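Local coordinates for protein biliverdin reductase (Synechocystis sp., PDB 5B3V) that binds NADP and biliverdin IX alpha and probably uses NADPH to reduce biliverdin to bilirubin, at residues Gly17-Gly22 with Ser42-Ser47; Leu128-Ile133 with Val306-Ser311; Arg218-Thr223 with Tyr238-Val243. One frame throughout, in Å; residues are numbered along the deposited sequence.

Contact 1 (Gly17-Gly22 with Ser42-Ser47); sequences GIVGTG and SFWGNS. With NAP (NADP nicotinamide-adenine-dinucleotide phosphate), chain E.
Val19 and Trp44 sit side by side on adjacent parallel strands, and the methyl CG1 of Val19 reaches the rim of the indole 3.6 Å from Trp44 CE3, near the ring plane. The two strands belong to one beta-alpha-beta unit of the Rossmann fold; their short segments run 11° apart with the axes 4.4 Å apart. Here the contact is tightest: Ile18 N donates to Ser42 O, Trp44 N to Ile18 O, and Gly20 N to Trp44 O at 2.7 Å, a continuous run of backbone bonds. On the face that carries Ile18, Phe43 places CG between its backbone N and carbonyl carbon (chi1 84°), which sets the ring beside the loop after strand 14-19. Atom CE1 of Phe43 thereby meets Thr21 CG2 at 3.5 Å. Helix 23-34 covers Ile18, and helix 48-58 touches both Phe43 and Thr21.

Beyond the strand ends the segments part, and the cofactor lies between them. At Thr21 the same ribose oxygen is met twice, by N at 2.9 Å from NADP O3B and by OG1 at 3.0 Å from that atom. The other loop is looser and more open to solvent: Asn46 is exposed, and Ser47 reaches phosphate oxygen O3X only by weak bonds from N and OG, each 3.3 Å long. Chemically, Thr21, following the glycine of the turn, binds the adenosine ribose, whereas the loop after Trp44 faces the 2'-phosphate, the group that distinguishes NADP from NAD.

Contact 2 (Leu128-Ile133 with Val306-Ser311); sequences LHVEHI and VDLEAS. With NAP (NADP nicotinamide-adenine-dinucleotide phosphate), chain E.
His132 holds CG anti to its carbonyl carbon (chi1 -76°), and Ser311 holds OG anti to its own backbone N (chi1 -175°); these two settings bring imidazole and hydroxyl together. The hydroxyl arrives at the ring edge, in plane with the imidazole, and NE2 of His132 lies 2.7 Å from Ser311 OG in a nearly straight hydrogen bond (169°). The other ring nitrogen, ND1, is hydrogen-bonded to Glu134, so both nitrogens have partners and the rotation of the ring is fixed from two sides. The ring of Tyr105, an NADP-binding residue, meets that of His132.

Apolar side chains make up much of the rest. The two leucines meet through their methyls, Leu128 CD2 to Leu308 CD2 at 3.6 Å, while the other branch of Leu308, CD1, comes 3.9 Å from Val130 CG2, the two side chains crossing at about a right angle. Val306 CG1 packs against His129 CE1. A water also links the segments: it sits 2.6 Å from His129 ND1 and donates to Val306 O at 2.7 Å, and Asp290 takes the other nitrogen of His129.

Strand 128-131, at the edge of the parallel Rossmann sheet, is thus joined to the first turn of helix 308-324. Next to this joint Glu131 OE2 accepts from Ile133 N through its anti lone pair at 2.8 Å, and OE1 of Glu131 lies 3.5 Å from nicotinamide atom C6N. Chemically, a His-Ser bond and a water bridge within a mostly apolar seam probably help to fix the chain that passes the nicotinamide.

Contact 3 (Arg218-Thr223 with Tyr238-Val243); sequences RACLAT and YGKGEV. With BLA (biliverdine IX alpha), chain F.
The hairpin of strands 217-228 and 233-241 lies beside a bound biliverdin and reaches its propionate; within it Cys220 pairs with Lys240 and Ala222 with Tyr238. The short segments run antiparallel, 177° between their directions. Both of these pairs are of the hydrogen-bonded kind, with two backbone bonds each; Ala222 N to Tyr238 O, at 2.7 Å, is the straightest (175°). The side chains of the four residues leave from the same face of the sheet. There Tyr238 presents its ring edge to the sulfur, CE1 lying 3.8 Å from Cys220 SG, a sulfur-aromatic contact made near the ring plane.

Lys240 extends from CG onward and carries NZ to the ligand. Lys240 NZ donates to the propionate oxygen O1A of biliverdin at 2.5 Å. The same Lys240 NZ donates to Tyr238 OH at 3.1 Å; Thr172 O accepts from it as well, and the ring of Tyr173 adds a cation-pi contact. A lysine held by this many partners is well placed to fix the propionate, and its charge probably favours the ionised acid.

At the other end, Gly241 has a positive phi (117°), and this backbone shape, with Arg218 O and Ala219 CA close by, admits no side chain there. Ala219 CB touches Val243 CG2 at 3.7 Å. Glu242 N donates to Arg218 O, and the side chains close the corner by a salt bridge, Arg218 NH1 to Glu242 OE1 at 2.8 Å. The acceptor lies in the guanidinium plane, although the two flat groups are tilted against each other. Arg218 and Ala219 both face Trp209 as a classic beta bulge with strand 199-210, strand 153-163 flanks the hairpin beside strand 233-241, and helix 181-184 packs on Cys220, Ala222 and Tyr238.

Contacts 1 and 2 both reach the parallel Rossmann sheet and the same NADP, at its two ends: contact 1 holds the adenosine ribose and faces the 2'-phosphate, contact 2 lies by the nicotinamide. Their centres are about 22 Å apart and their nearest atoms about 11 Å. Contact 3 belongs to the C-terminal alpha/beta domain, its centre about 28 Å from that of contact 1 and 26 Å from that of contact 2. No two of the three touch; NADP links contacts 1 and 2. Ile133 of contact 2 touches both nicotinamide and one biliverdin, while Lys240 of contact 3 bonds a propionate of a second biliverdin molecule, with its side chain about 9 Å from NADP.

Contact 1 (Gly17-Gly22 with Ser42-Ser47)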
loop_
_atom_site.group_PDB
_atom_site.type_symbol
_atom_site.label_atom_id
_atom_site.label_comp_id
_atom_site.label_asym_id
_atom_site.label_seq_id
_atom_site.Cartn_x
_atom_site.Cartn_y
_atom_site.Cartn_z
ATOM N N GLY A 17 3.259 15.141 12.626
ATOM C CA GLY A 17 3.043 14.136 13.653
ATOM C C GLY A 17 2.860 12.788 12.981
ATOM O O GLY A 17 2.145 12.673 11.981
ATOM N N ILE A 18 3.529 11.775 13.522
ATOM C CA ILE A 18 3.558 10.441 12.931
ATOM C C ILE A 18 2.710 9.512 13.789
ATOM O O ILE A 18 2.862 9.476 15.013
ATOM C CB ILE A 18 4.999 9.916 12.794
ATOM C CG1 ILE A 18 5.691 10.552 11.581
ATOM C CG2 ILE A 18 5.014 8.400 12.688
ATOM C CD1 ILE A 18 7.102 10.043 11.333
ATOM N N VAL A 19 1.812 8.770 13.154
ATOM C CA VAL A 19 0.934 7.845 13.859
ATOM C C VAL A 19 1.440 6.438 13.569
ATOM O O VAL A 19 1.248 5.906 12.468
ATOM C CB VAL A 19 -0.533 8.020 13.456
ATOM C CG1 VAL A 19 -1.376 6.920 14.071
ATOM C CG2 VAL A 19 -1.040 9.386 13.897
ATOM N N GLY A 20 2.083 5.828 14.562
ATOM C CA GLY A 20 2.722 4.538 14.393
ATOM C C GLY A 20 4.209 4.598 14.685
ATOM O O GLY A 20 4.814 5.672 14.610
ATOM N N THR A 21 4.811 3.455 15.030
ATOM C CA THR A 21 6.243 3.387 15.302
ATOM C C THR A 21 6.924 2.222 14.591
ATOM O O THR A 21 8.078 1.910 14.910
ATOM C CB THR A 21 6.514 3.283 16.811
ATOM O OG1 THR A 21 5.865 2.120 17.341
ATOM C CG2 THR A 21 6.009 4.516 17.541
ATOM N N GLY A 22 6.252 1.575 13.640
ATOM C CA GLY A 22 6.792 0.414 12.964
ATOM C C GLY A 22 7.755 0.774 11.851
ATOM O O GLY A 22 8.289 1.884 11.784
ATOM N N SER A 42 5.635 15.325 16.729
ATOM C CA SER A 42 5.075 14.383 17.689
ATOM C C SER A 42 4.918 13.020 17.025
ATOM O O SER A 42 5.153 12.857 15.823
ATOM C CB SER A 42 3.742 14.891 18.246
ATOM O OG SER A 42 2.821 15.168 17.204
ATOM N N PHE A 43 4.525 12.032 17.824
ATOM C CA PHE A 43 4.261 10.689 17.326
ATOM C C PHE A 43 3.405 9.954 18.348
ATOM O O PHE A 43 3.384 10.307 19.529
ATOM C CB PHE A 43 5.556 9.919 17.043
ATOM C CG PHE A 43 6.153 9.256 18.252
ATOM C CD1 PHE A 43 5.890 7.925 18.531
ATOM C CD2 PHE A 43 6.981 9.964 19.105
ATOM C CE1 PHE A 43 6.442 7.317 19.640
ATOM C CE2 PHE A 43 7.537 9.362 20.215
ATOM C CZ PHE A 43 7.268 8.037 20.482
ATOM N N TRP A 44 2.698 8.927 17.876
ATOM C CA TRP A 44 1.872 8.086 18.733
ATOM C C TRP A 44 2.129 6.624 18.398
ATOM O O TRP A 44 2.308 6.270 17.230
ATOM C CB TRP A 44 0.382 8.421 18.571
ATOM C CG TRP A 44 -0.522 7.504 19.321
ATOM C CD1 TRP A 44 -0.811 7.543 20.652
ATOM C CD2 TRP A 44 -1.270 6.412 18.778
ATOM N NE1 TRP A 44 -1.689 6.537 20.974
ATOM C CE2 TRP A 44 -1.987 5.829 19.840
ATOM C CE3 TRP A 44 -1.402 5.869 17.497
ATOM C CZ2 TRP A 44 -2.824 4.729 19.661
ATOM C CZ3 TRP A 44 -2.232 4.780 17.320
ATOM C CH2 TRP A 44 -2.932 4.219 18.396
ATOM N N GLY A 45 2.153 5.781 19.428
ATOM C CA GLY A 45 2.453 4.374 19.234
ATOM C C GLY A 45 1.513 3.420 19.943
ATOM O O GLY A 45 0.336 3.728 20.155
ATOM N N ASN A 46 1.996 2.227 20.203
ATOM C CA ASN A 46 1.214 1.175 20.801
ATOM C C ASN A 46 1.860 0.554 22.024
ATOM O O ASN A 46 1.538 0.937 23.080
ATOM C CB ASN A 46 0.838 0.170 19.713
ATOM C CG ASN A 46 0.050 -0.986 20.214
ATOM O OD1 ASN A 46 0.513 -2.098 20.181
ATOM N ND2 ASN A 46 -1.129 -0.735 20.651
ATOM N N SER A 47 2.735 -0.421 21.876
ATOM C CA SER A 47 3.472 -1.014 22.982
ATOM C C SER A 47 4.397 0.024 23.606
ATOM O O SER A 47 4.885 0.938 22.935
ATOM C CB SER A 47 4.279 -2.225 22.510
ATOM O OG SER A 47 5.546 -1.838 22.003
HETATM P PA NAP E . 4.556 -2.472 11.650
HETATM O O1A NAP E . 6.018 -2.368 11.464
HETATM O O2A NAP E . 3.999 -3.644 12.352
HETATM O O5B NAP E . 4.089 -1.149 12.450
HETATM C C5B NAP E . 2.808 -0.922 13.044
HETATM C C4B NAP E . 2.860 0.122 14.194
HETATM O O4B NAP E . 1.792 -0.796 14.632
HETATM C C3B NAP E . 3.489 0.137 15.621
HETATM O O3B NAP E . 3.178 1.368 16.281
HETATM C C2B NAP E . 2.703 -1.018 16.148
HETATM O O2B NAP E . 2.777 -1.294 17.580
HETATM C C1B NAP E . 1.363 -0.327 15.881
HETATM N N9A NAP E . 0.294 -1.234 16.307
HETATM C C8A NAP E . 0.375 -2.561 16.297
HETATM N N7A NAP E . -0.762 -3.037 16.796
HETATM C C5A NAP E . -1.532 -2.007 17.141
HETATM C C6A NAP E . -2.752 -1.968 17.678
HETATM N N6A NAP E . -3.320 -3.146 17.921
HETATM N N1A NAP E . -3.373 -0.812 17.957
HETATM C C2A NAP E . -2.709 0.384 17.670
HETATM N N3A NAP E . -1.425 0.316 17.105
HETATM C C4A NAP E . -0.861 -0.884 16.875
HETATM O O3 NAP E . 3.857 -2.441 10.188
HETATM P PN NAP E . 4.191 -1.556 8.875
HETATM O O1N NAP E . 4.537 -2.479 7.775
HETATM O O2N NAP E . 5.126 -0.480 9.262
HETATM O O5D NAP E . 2.771 -0.880 8.523
HETATM C C5D NAP E . 2.245 0.423 8.758
HETATM C C4D NAP E . 0.982 0.578 7.857
HETATM O O4D NAP E . 2.031 0.262 6.841
HETATM C C3D NAP E . 0.011 -0.400 7.140
HETATM O O3D NAP E . -0.941 0.346 6.381
HETATM C C2D NAP E . 0.975 -1.078 6.241
HETATM O O2D NAP E . 0.283 -1.903 5.297
HETATM C C1D NAP E . 1.388 0.190 5.575
HETATM N N1N NAP E . 2.412 -0.116 4.557
HETATM C C2N NAP E . 3.620 -0.677 4.967
HETATM C C3N NAP E . 4.598 -0.974 4.029
HETATM C C7N NAP E . 5.804 -1.516 4.442
HETATM O O7N NAP E . 5.994 -1.843 5.610
HETATM N N7N NAP E . 6.696 -1.679 3.481
HETATM C C4N NAP E . 4.398 -0.689 2.683
HETATM C C5N NAP E . 3.194 -0.134 2.268
HETATM C C6N NAP E . 2.204 0.158 3.199
HETATM P P2B NAP E . 4.022 -1.804 18.435
HETATM O O1X NAP E . 3.375 -2.766 19.336
HETATM O O2X NAP E . 4.947 -2.370 17.444
HETATM O O3X NAP E . 4.507 -0.567 19.089
#

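Contact 2 (Leu128-Ile133 with Val306-Ser311)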
loop_
_atom_site.group_PDB
_atom_site.type_symbol
_atom_site.label_atom_id
_atom_site.label_comp_id
_atom_site.label_asym_id
_atom_site.label_seq_id
_atom_site.Cartn_x
_atom_site.Cartn_y
_atom_site.Cartn_z
ATOM N N LEU A 128 -4.762 14.886 0.771
ATOM C CA LEU A 128 -5.047 13.497 1.123
ATOM C C LEU A 128 -4.300 12.622 0.124
ATOM O O LEU A 128 -4.759 12.429 -1.007
ATOM C CB LEU A 128 -6.542 13.207 1.105
ATOM C CG LEU A 128 -6.929 11.754 1.386
ATOM C CD1 LEU A 128 -6.365 11.305 2.722
ATOM C CD2 LEU A 128 -8.436 11.586 1.355
ATOM N N HIS A 129 -3.148 12.105 0.538
ATOM C CA HIS A 129 -2.294 11.294 -0.316
ATOM C C HIS A 129 -2.128 9.910 0.290
ATOM O O HIS A 129 -1.864 9.780 1.491
ATOM C CB HIS A 129 -0.926 11.951 -0.504
ATOM C CG HIS A 129 0.107 11.035 -1.084
ATOM N ND1 HIS A 129 0.092 10.632 -2.402
ATOM C CD2 HIS A 129 1.182 10.434 -0.518
ATOM C CE1 HIS A 129 1.116 9.829 -2.625
ATOM N NE2 HIS A 129 1.793 9.692 -1.499
ATOM N N VAL A 130 -2.291 8.883 -0.538
ATOM C CA VAL A 130 -1.997 7.506 -0.159
ATOM C C VAL A 130 -0.689 7.102 -0.820
ATOM O O VAL A 130 -0.525 7.244 -2.039
ATOM C CB VAL A 130 -3.134 6.549 -0.556
ATOM C CG1 VAL A 130 -2.770 5.116 -0.183
ATOM C CG2 VAL A 130 -4.430 6.964 0.117
ATOM N N GLU A 131 0.246 6.613 -0.014
ATOM C CA GLU A 131 1.520 6.146 -0.537
ATOM C C GLU A 131 1.330 4.835 -1.292
ATOM O O GLU A 131 0.566 3.962 -0.873
ATOM C CB GLU A 131 2.521 5.980 0.609
ATOM C CG GLU A 131 3.657 4.991 0.367
ATOM C CD GLU A 131 3.250 3.552 0.631
ATOM O OE1 GLU A 131 2.604 3.297 1.665
ATOM O OE2 GLU A 131 3.561 2.684 -0.208
ATOM N N HIS A 132 2.045 4.698 -2.418
ATOM C CA HIS A 132 2.027 3.471 -3.223
ATOM C C HIS A 132 3.443 3.235 -3.752
ATOM O O HIS A 132 3.762 3.557 -4.899
ATOM C CB HIS A 132 1.009 3.557 -4.356
ATOM C CG HIS A 132 -0.407 3.388 -3.905
ATOM N ND1 HIS A 132 -1.026 2.155 -3.849
ATOM C CD2 HIS A 132 -1.325 4.291 -3.488
ATOM C CE1 HIS A 132 -2.264 2.309 -3.416
ATOM N NE2 HIS A 132 -2.470 3.594 -3.189
ATOM N N ILE A 133 4.291 2.649 -2.902
ATOM C CA ILE A 133 5.686 2.412 -3.260
ATOM C C ILE A 133 5.863 1.281 -4.261
ATOM O O ILE A 133 6.943 1.160 -4.851
ATOM C CB ILE A 133 6.540 2.123 -2.008
ATOM C CG1 ILE A 133 5.980 0.933 -1.223
ATOM C CG2 ILE A 133 6.635 3.360 -1.128
ATOM C CD1 ILE A 133 6.800 0.571 0.002
ATOM N N VAL A 306 1.332 9.229 -7.894
ATOM C CA VAL A 306 0.077 8.495 -7.902
ATOM C C VAL A 306 -1.035 9.467 -7.539
ATOM O O VAL A 306 -0.841 10.391 -6.744
ATOM C CB VAL A 306 0.106 7.287 -6.931
ATOM C CG1 VAL A 306 0.239 7.759 -5.483
ATOM C CG2 VAL A 306 -1.126 6.409 -7.112
ATOM N N ASP A 307 -2.194 9.275 -8.153
ATOM C CA ASP A 307 -3.365 10.063 -7.816
ATOM C C ASP A 307 -4.141 9.387 -6.696
ATOM O O ASP A 307 -4.140 8.161 -6.567
ATOM C CB ASP A 307 -4.271 10.252 -9.034
ATOM C CG ASP A 307 -3.641 11.120 -10.100
ATOM O OD1 ASP A 307 -2.720 11.893 -9.762
ATOM O OD2 ASP A 307 -4.075 11.044 -11.268
ATOM N N LEU A 308 -4.792 10.208 -5.871
ATOM C CA LEU A 308 -5.714 9.669 -4.877
ATOM C C LEU A 308 -6.847 8.906 -5.553
ATOM O O LEU A 308 -7.330 7.897 -5.026
ATOM C CB LEU A 308 -6.265 10.796 -4.008
ATOM C CG LEU A 308 -7.276 10.371 -2.943
ATOM C CD1 LEU A 308 -6.651 9.376 -1.976
ATOM C CD2 LEU A 308 -7.822 11.582 -2.210
ATOM N N GLU A 309 -7.268 9.371 -6.732
ATOM C CA GLU A 309 -8.307 8.686 -7.493
ATOM C C GLU A 309 -7.903 7.251 -7.813
ATOM O O GLU A 309 -8.720 6.328 -7.709
ATOM C CB GLU A 309 -8.597 9.464 -8.777
ATOM C CG GLU A 309 -9.941 9.165 -9.414
ATOM C CD GLU A 309 -11.100 9.717 -8.611
ATOM O OE1 GLU A 309 -11.806 8.927 -7.951
ATOM O OE2 GLU A 309 -11.300 10.949 -8.642
ATOM N N ALA A 310 -6.642 7.044 -8.198
ATOM C CA ALA A 310 -6.173 5.698 -8.511
ATOM C C ALA A 310 -6.124 4.825 -7.264
ATOM O O ALA A 310 -6.467 3.637 -7.318
ATOM C CB ALA A 310 -4.803 5.764 -9.182
ATOM N N SER A 311 -5.702 5.394 -6.130
ATOM C CA SER A 311 -5.680 4.635 -4.882
ATOM C C SER A 311 -7.090 4.248 -4.457
ATOM O O SER A 311 -7.341 3.099 -4.079
ATOM C CB SER A 311 -4.991 5.439 -3.779
ATOM O OG SER A 311 -4.872 4.667 -2.593
HETATM P PA NAP E . 4.556 -2.472 11.650
HETATM O O1A NAP E . 6.018 -2.368 11.464
HETATM O O2A NAP E . 3.999 -3.644 12.352
HETATM O O5B NAP E . 4.089 -1.149 12.450
HETATM C C5B NAP E . 2.808 -0.922 13.044
HETATM C C4B NAP E . 2.860 0.122 14.194
HETATM O O4B NAP E . 1.792 -0.796 14.632
HETATM C C3B NAP E . 3.489 0.137 15.621
HETATM O O3B NAP E . 3.178 1.368 16.281
HETATM C C2B NAP E . 2.703 -1.018 16.148
HETATM O O2B NAP E . 2.777 -1.294 17.580
HETATM C C1B NAP E . 1.363 -0.327 15.881
HETATM N N9A NAP E . 0.294 -1.234 16.307
HETATM C C8A NAP E . 0.375 -2.561 16.297
HETATM N N7A NAP E . -0.762 -3.037 16.796
HETATM C C5A NAP E . -1.532 -2.007 17.141
HETATM C C6A NAP E . -2.752 -1.968 17.678
HETATM N N6A NAP E . -3.320 -3.146 17.921
HETATM N N1A NAP E . -3.373 -0.812 17.957
HETATM C C2A NAP E . -2.709 0.384 17.670
HETATM N N3A NAP E . -1.425 0.316 17.105
HETATM C C4A NAP E . -0.861 -0.884 16.875
HETATM O O3 NAP E . 3.857 -2.441 10.188
HETATM P PN NAP E . 4.191 -1.556 8.875
HETATM O O1N NAP E . 4.537 -2.479 7.775
HETATM O O2N NAP E . 5.126 -0.480 9.262
HETATM O O5D NAP E . 2.771 -0.880 8.523
HETATM C C5D NAP E . 2.245 0.423 8.758
HETATM C C4D NAP E . 0.982 0.578 7.857
HETATM O O4D NAP E . 2.031 0.262 6.841
HETATM C C3D NAP E . 0.011 -0.400 7.140
HETATM O O3D NAP E . -0.941 0.346 6.381
HETATM C C2D NAP E . 0.975 -1.078 6.241
HETATM O O2D NAP E . 0.283 -1.903 5.297
HETATM C C1D NAP E . 1.388 0.190 5.575
HETATM N N1N NAP E . 2.412 -0.116 4.557
HETATM C C2N NAP E . 3.620 -0.677 4.967
HETATM C C3N NAP E . 4.598 -0.974 4.029
HETATM C C7N NAP E . 5.804 -1.516 4.442
HETATM O O7N NAP E . 5.994 -1.843 5.610
HETATM N N7N NAP E . 6.696 -1.679 3.481
HETATM C C4N NAP E . 4.398 -0.689 2.683
HETATM C C5N NAP E . 3.194 -0.134 2.268
HETATM C C6N NAP E . 2.204 0.158 3.199
HETATM P P2B NAP E . 4.022 -1.804 18.435
HETATM O O1X NAP E . 3.375 -2.766 19.336
HETATM O O2X NAP E . 4.947 -2.370 17.444
HETATM O O3X NAP E . 4.507 -0.567 19.089
HETATM O O HOH W 1 -1.757 10.556 -4.196
#

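Contact 3 (Arg218-Thr223 with Tyr238-Val243)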
loop_
_atom_site.group_PDB
_atom_site.type_symbol
_atom_site.label_atom_id
_atom_site.label_comp_id
_atom_site.label_asym_id
_atom_site.label_seq_id
_atom_site.Cartn_x
_atom_site.Cartn_y
_atom_site.Cartn_z
ATOM N N ARG A 218 -3.629 -18.285 11.111
ATOM C CA ARG A 218 -2.259 -18.706 10.855
ATOM C C ARG A 218 -1.899 -18.639 9.378
ATOM O O ARG A 218 -0.709 -18.608 9.046
ATOM C CB ARG A 218 -2.025 -20.121 11.394
ATOM C CG ARG A 218 -3.029 -21.159 10.917
ATOM C CD ARG A 218 -3.029 -22.383 11.824
ATOM N NE ARG A 218 -3.614 -23.555 11.181
ATOM C CZ ARG A 218 -2.917 -24.467 10.511
ATOM N NH1 ARG A 218 -1.600 -24.342 10.392
ATOM N NH2 ARG A 218 -3.533 -25.503 9.959
ATOM N N ALA A 219 -2.894 -18.596 8.493
ATOM C CA ALA A 219 -2.646 -18.494 7.061
ATOM C C ALA A 219 -3.909 -18.025 6.353
ATOM O O ALA A 219 -5.021 -18.145 6.874
ATOM C CB ALA A 219 -2.170 -19.828 6.473
ATOM N N CYS A 220 -3.709 -17.484 5.152
ATOM C CA CYS A 220 -4.806 -17.069 4.293
ATOM C C CYS A 220 -4.372 -17.199 2.841
ATOM O O CYS A 220 -3.215 -16.947 2.495
ATOM C CB CYS A 220 -5.257 -15.630 4.584
ATOM S SG CYS A 220 -4.038 -14.343 4.231
ATOM N N LEU A 221 -5.314 -17.619 2.003
ATOM C CA LEU A 221 -5.151 -17.633 0.555
ATOM C C LEU A 221 -6.268 -16.791 -0.040
ATOM O O LEU A 221 -7.450 -17.089 0.168
ATOM C CB LEU A 221 -5.191 -19.060 0.002
ATOM C CG LEU A 221 -5.112 -19.246 -1.517
ATOM C CD1 LEU A 221 -3.757 -18.816 -2.064
ATOM C CD2 LEU A 221 -5.411 -20.689 -1.884
ATOM N N ALA A 222 -5.894 -15.733 -0.750
ATOM C CA ALA A 222 -6.840 -14.852 -1.418
ATOM C C ALA A 222 -6.524 -14.826 -2.903
ATOM O O ALA A 222 -5.398 -14.507 -3.298
ATOM C CB ALA A 222 -6.786 -13.435 -0.841
ATOM N N THR A 223 -7.515 -15.168 -3.720
ATOM C CA THR A 223 -7.381 -15.165 -5.168
ATOM C C THR A 223 -8.462 -14.277 -5.763
ATOM O O THR A 223 -9.637 -14.397 -5.400
ATOM C CB THR A 223 -7.494 -16.579 -5.745
ATOM O OG1 THR A 223 -8.761 -17.140 -5.385
ATOM C CG2 THR A 223 -6.390 -17.465 -5.206
ATOM N N TYR A 238 -2.660 -14.008 -3.568
ATOM C CA TYR A 238 -2.008 -13.552 -2.346
ATOM C C TYR A 238 -2.155 -14.637 -1.293
ATOM O O TYR A 238 -3.275 -15.058 -0.987
ATOM C CB TYR A 238 -2.612 -12.230 -1.851
ATOM C CG TYR A 238 -2.115 -11.792 -0.487
ATOM C CD1 TYR A 238 -2.743 -12.224 0.678
ATOM C CD2 TYR A 238 -1.026 -10.938 -0.364
ATOM C CE1 TYR A 238 -2.296 -11.829 1.921
ATOM C CE2 TYR A 238 -0.575 -10.535 0.878
ATOM C CZ TYR A 238 -1.213 -10.983 2.016
ATOM O OH TYR A 238 -0.764 -10.581 3.251
ATOM N N GLY A 239 -1.035 -15.078 -0.744
ATOM C CA GLY A 239 -1.047 -16.102 0.281
ATOM C C GLY A 239 0.114 -15.909 1.230
ATOM O O GLY A 239 1.209 -15.499 0.834
ATOM N N LYS A 240 -0.141 -16.195 2.503
ATOM C CA LYS A 240 0.906 -16.112 3.508
ATOM C C LYS A 240 0.494 -16.952 4.703
ATOM O O LYS A 240 -0.689 -17.235 4.908
ATOM C CB LYS A 240 1.176 -14.662 3.929
ATOM C CG LYS A 240 0.290 -14.149 5.052
ATOM C CD LYS A 240 0.556 -12.674 5.301
ATOM C CE LYS A 240 -0.334 -12.118 6.398
ATOM N NZ LYS A 240 -0.452 -10.635 6.303
ATOM N N GLY A 241 1.486 -17.360 5.475
ATOM C CA GLY A 241 1.244 -18.079 6.703
ATOM C C GLY A 241 1.805 -19.489 6.696
ATOM O O GLY A 241 2.697 -19.844 5.920
ATOM N N GLU A 242 1.234 -20.315 7.573
ATOM C CA GLU A 242 1.857 -21.579 7.948
ATOM C C GLU A 242 1.708 -22.676 6.899
ATOM O O GLU A 242 2.525 -23.602 6.882
ATOM C CB GLU A 242 1.280 -22.067 9.278
ATOM C CG GLU A 242 1.737 -21.270 10.495
ATOM C CD GLU A 242 1.015 -21.677 11.770
ATOM O OE1 GLU A 242 0.204 -22.626 11.721
ATOM O OE2 GLU A 242 1.258 -21.049 12.823
ATOM N N VAL A 243 0.689 -22.618 6.035
ATOM C CA VAL A 243 0.447 -23.723 5.108
ATOM C C VAL A 243 1.213 -23.583 3.803
ATOM O O VAL A 243 1.074 -24.444 2.922
ATOM C CB VAL A 243 -1.052 -23.880 4.785
ATOM C CG1 VAL A 243 -1.833 -24.213 6.043
ATOM C CG2 VAL A 243 -1.585 -22.622 4.122
HETATM C CHA BLA F . 6.617 -7.516 1.659
HETATM N NA BLA F . 7.569 -9.472 2.976
HETATM C C1A BLA F . 6.560 -8.620 2.756
HETATM C C2A BLA F . 5.530 -8.884 3.610
HETATM C C3A BLA F . 5.943 -9.917 4.348
HETATM C C4A BLA F . 7.157 -10.251 3.973
HETATM C CMA BLA F . 5.276 -10.697 5.473
HETATM C CAA BLA F . 4.169 -8.100 3.630
HETATM C CBA BLA F . 3.269 -7.876 4.902
HETATM C CGA BLA F . 2.574 -9.014 5.688
HETATM O O1A BLA F . 1.503 -9.464 5.219
HETATM O O2A BLA F . 3.044 -9.307 6.811
HETATM C CHB BLA F . 7.837 -11.429 4.668
HETATM N NB BLA F . 10.227 -11.067 3.830
HETATM C C1B BLA F . 9.351 -11.418 4.765
HETATM C C2B BLA F . 9.972 -11.840 5.855
HETATM C C3B BLA F . 11.288 -11.724 5.626
HETATM C C4B BLA F . 11.427 -11.258 4.383
HETATM C CMB BLA F . 9.185 -12.313 7.092
HETATM O OB BLA F . 12.585 -10.991 3.723
HETATM C CAB BLA F . 12.367 -12.002 6.380
HETATM C CBB BLA F . 12.233 -12.579 7.797
HETATM N NC BLA F . 12.021 -7.856 2.705
HETATM C C1C BLA F . 13.053 -7.991 3.544
HETATM C C2C BLA F . 14.151 -7.559 2.936
HETATM C C3C BLA F . 13.836 -7.145 1.717
HETATM C C4C BLA F . 12.502 -7.330 1.577
HETATM C CMC BLA F . 15.561 -7.534 3.544
HETATM O OC BLA F . 12.932 -8.498 4.799
HETATM C CAC BLA F . 14.798 -6.655 0.912
HETATM C CBC BLA F . 14.489 -6.147 -0.500
HETATM C CHD BLA F . 11.630 -7.019 0.348
HETATM N ND BLA F . 9.212 -7.296 1.434
HETATM C C1D BLA F . 10.094 -7.167 0.422
HETATM C C2D BLA F . 9.428 -7.140 -0.709
HETATM C C3D BLA F . 8.141 -7.282 -0.471
HETATM C C4D BLA F . 7.977 -7.371 0.873
HETATM C CMD BLA F . 10.060 -6.997 -2.099
HETATM C CAD BLA F . 7.207 -7.247 -1.704
HETATM C CBD BLA F . 5.751 -7.725 -1.636
HETATM C CGD BLA F . 5.570 -9.198 -1.320
HETATM O O1D BLA F . 6.474 -9.980 -1.681
HETATM O O2D BLA F . 4.473 -9.512 -0.815
#